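Local coordinates for ecto-NAD+ glycohydrolase (CD38 molecule) (Bos taurus, PDB 3GC6), which belongs to the ADP-ribosyl cyclase family and is a glycosylated, disulfide-bonded protein, at residues A[167-172]-A[199-204]. The protein carries 1 engineered substitution. Numbering follows the deposited sequence. Where two conformers were deposited one is given.
With NAG (2-acetamido-2-deoxy-beta-D-glucopyranose), chain C.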
loop_
_atom_site.group_PDB
_atom_site.type_symbol
_atom_site.label_atom_id
_atom_site.label_comp_id
_atom_site.label_asym_id
_atom_site.label_seq_id
_atom_site.Cartn_x
_atom_site.Cartn_y
_atom_site.Cartn_z
ATOM N N VAL A 167 -17.773 12.113 20.189
ATOM C CA VAL A 167 -17.175 13.444 19.995
ATOM C C VAL A 167 -16.512 13.934 21.272
ATOM O O VAL A 167 -17.043 13.749 22.372
ATOM C CB VAL A 167 -18.181 14.515 19.471
ATOM C CG1 VAL A 167 -19.331 14.727 20.453
ATOM C CG2 VAL A 167 -17.476 15.844 19.196
ATOM N N VAL A 168 -15.338 14.539 21.112
ATOM C CA VAL A 168 -14.589 15.123 22.236
ATOM C C VAL A 168 -14.714 16.643 22.167
ATOM O O VAL A 168 -14.257 17.278 21.218
ATOM C CB VAL A 168 -13.110 14.758 22.103
ATOM C CG1 VAL A 168 -12.315 15.258 23.305
ATOM C CG2 VAL A 168 -12.958 13.243 22.000
ATOM N N LEU A 169 -15.319 17.209 23.213
ATOM C CA LEU A 169 -15.593 18.636 23.274
ATOM C C LEU A 169 -14.905 19.278 24.491
ATOM O O LEU A 169 -14.513 18.574 25.421
ATOM C CB LEU A 169 -17.098 18.877 23.329
ATOM C CG LEU A 169 -17.856 18.369 22.107
ATOM C CD1 LEU A 169 -19.359 18.589 22.286
ATOM C CD2 LEU A 169 -17.409 19.099 20.828
ATOM N N ASN A 170 -14.782 20.599 24.450
ATOM C CA ASN A 170 -13.954 21.326 25.420
ATOM C C ASN A 170 -14.781 21.935 26.541
ATOM O O ASN A 170 -15.444 22.942 26.322
ATOM C CB ASN A 170 -13.200 22.422 24.674
ATOM C CG ASN A 170 -12.039 22.980 25.475
ATOM O OD1 ASN A 170 -12.134 23.147 26.697
ATOM N ND2 ASN A 170 -10.927 23.237 24.771
ATOM N N GLY A 171 -14.762 21.276 27.699
ATOM C CA GLY A 171 -15.484 21.716 28.887
ATOM C C GLY A 171 -14.859 22.941 29.528
ATOM O O GLY A 171 -15.429 23.466 30.487
ATOM N N SER A 172 -13.725 23.397 29.001
ATOM C CA SER A 172 -13.075 24.605 29.522
ATOM C C SER A 172 -13.399 25.856 28.704
ATOM O O SER A 172 -12.868 26.938 28.964
ATOM C CB SER A 172 -11.564 24.404 29.731
ATOM O OG SER A 172 -11.350 23.609 30.886
ATOM N N ALA A 199 -21.058 12.264 23.481
ATOM C CA ALA A 199 -20.208 13.449 23.634
ATOM C C ALA A 199 -19.575 13.439 25.013
ATOM O O ALA A 199 -20.226 13.108 26.004
ATOM C CB ALA A 199 -21.012 14.699 23.472
ATOM N N TRP A 200 -18.308 13.807 25.037
ATOM C CA TRP A 200 -17.541 13.891 26.255
ATOM C C TRP A 200 -17.039 15.329 26.379
ATOM O O TRP A 200 -16.289 15.794 25.510
ATOM C CB TRP A 200 -16.354 12.926 26.132
ATOM C CG TRP A 200 -16.800 11.485 26.012
ATOM C CD1 TRP A 200 -17.083 10.794 24.860
ATOM C CD2 TRP A 200 -17.007 10.577 27.095
ATOM N NE1 TRP A 200 -17.467 9.495 25.174
ATOM C CE2 TRP A 200 -17.437 9.348 26.538
ATOM C CE3 TRP A 200 -16.894 10.693 28.484
ATOM C CZ2 TRP A 200 -17.734 8.230 27.331
ATOM C CZ3 TRP A 200 -17.175 9.569 29.279
ATOM C CH2 TRP A 200 -17.596 8.358 28.691
ATOM N N LEU A 201 -17.452 16.057 27.428
ATOM C CA LEU A 201 -16.974 17.426 27.622
ATOM C C LEU A 201 -15.862 17.390 28.669
ATOM O O LEU A 201 -16.141 17.123 29.839
ATOM C CB LEU A 201 -18.103 18.349 28.120
ATOM C CG LEU A 201 -19.042 18.891 27.027
ATOM C CD1 LEU A 201 -19.797 17.774 26.333
ATOM C CD2 LEU A 201 -20.015 19.890 27.647
ATOM N N VAL A 202 -14.649 17.683 28.230
ATOM C CA VAL A 202 -13.451 17.444 29.031
ATOM C C VAL A 202 -12.822 18.795 29.370
ATOM O O VAL A 202 -12.671 19.658 28.508
ATOM C CB VAL A 202 -12.457 16.528 28.245
ATOM C CG1 VAL A 202 -11.250 16.215 29.136
ATOM C CG2 VAL A 202 -13.153 15.218 27.857
ATOM N N HIS A 203 -12.472 18.989 30.648
ATOM C CA HIS A 203 -11.923 20.260 31.079
ATOM C C HIS A 203 -10.461 20.080 31.441
ATOM O O HIS A 203 -9.983 18.961 31.663
ATOM C CB HIS A 203 -12.697 20.846 32.289
ATOM C CG HIS A 203 -12.604 20.024 33.534
ATOM N ND1 HIS A 203 -11.496 20.040 34.364
ATOM C CD2 HIS A 203 -13.476 19.150 34.087
ATOM C CE1 HIS A 203 -11.694 19.208 35.371
ATOM N NE2 HIS A 203 -12.887 18.655 35.226
ATOM N N ASP A 204 -9.766 21.202 31.499
ATOM C CA ASP A 204 -8.347 21.168 31.803
ATOM C C ASP A 204 -8.060 20.927 33.268
ATOM O O ASP A 204 -8.834 21.331 34.123
ATOM C CB ASP A 204 -7.700 22.409 31.238
ATOM C CG ASP A 204 -7.628 22.340 29.728
ATOM O OD1 ASP A 204 -6.879 21.478 29.227
ATOM O OD2 ASP A 204 -8.333 23.107 29.049
HETATM C C1 NAG C . -9.841 24.003 25.392
HETATM C C2 NAG C . -8.654 23.028 25.437
HETATM C C3 NAG C . -7.366 23.804 25.772
HETATM C C4 NAG C . -7.183 25.089 24.952
HETATM C C5 NAG C . -8.482 25.890 24.955
HETATM C C6 NAG C . -8.427 27.140 24.058
HETATM C C7 NAG C . -9.151 20.708 26.078
HETATM C C8 NAG C . -9.542 19.788 27.193
HETATM N N2 NAG C . -8.861 21.974 26.436
HETATM O O3 NAG C . -6.238 22.960 25.656
HETATM O O4 NAG C . -6.120 25.880 25.507
HETATM O O5 NAG C . -9.521 25.047 24.483
HETATM O O6 NAG C . -8.003 26.794 22.754
HETATM O O7 NAG C . -9.098 20.296 24.916
#
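Leu169 and Leu201 meet on one face of two neighbouring parallel strands, 164-170 and 196-203, with their CD1 methyls 4.2 Å apart; with helix 182-187 between them in sequence, the strands form a beta-alpha-beta unit of the parallel sheet. On the same face Val167 CG1 presses on Ala199 CB at 3.5 Å, tight for two carbons; the torsion that sets CG1 between the backbone N and carbonyl carbon (chi1 61°) directs it there. Val168 and Val202 occupy the reverse face, where both reach Leu93 of helix 91-101 and Phe243 of helix 240-244. An alternating ladder sets the register: Val167 O accepts from Trp200 N, Trp200 O from Leu169 N (2.9 Å), and Leu169 O from Val202 N. Gly171 N extends it to Val202 O at 2.8 Å, but from above the carbonyl plane and bent to 144° at hydrogen, as the first strand gives way to a turn. There Asn170 OD1 takes Ser172 N in its carbonyl plane, closing an Asx turn, and Ser172 OG receives a nearly straight bond (170°) from Asp204 N. Asn170 ND2 is covalently joined to C1 of the NAG, whose N2 donates to Asp204 OD2 at 2.9 Å. Since Asp204 OD1 also salt-bridges Arg240, the carboxylate probably stays ionised. The glycosylated asparagine thus uses both amide ends, OD1 shaping the turn and ND2 carrying the sugar and bonding to Lys89 O, while Asp204, in the loop after the adjacent strand, probably helps set the sugar's orientation.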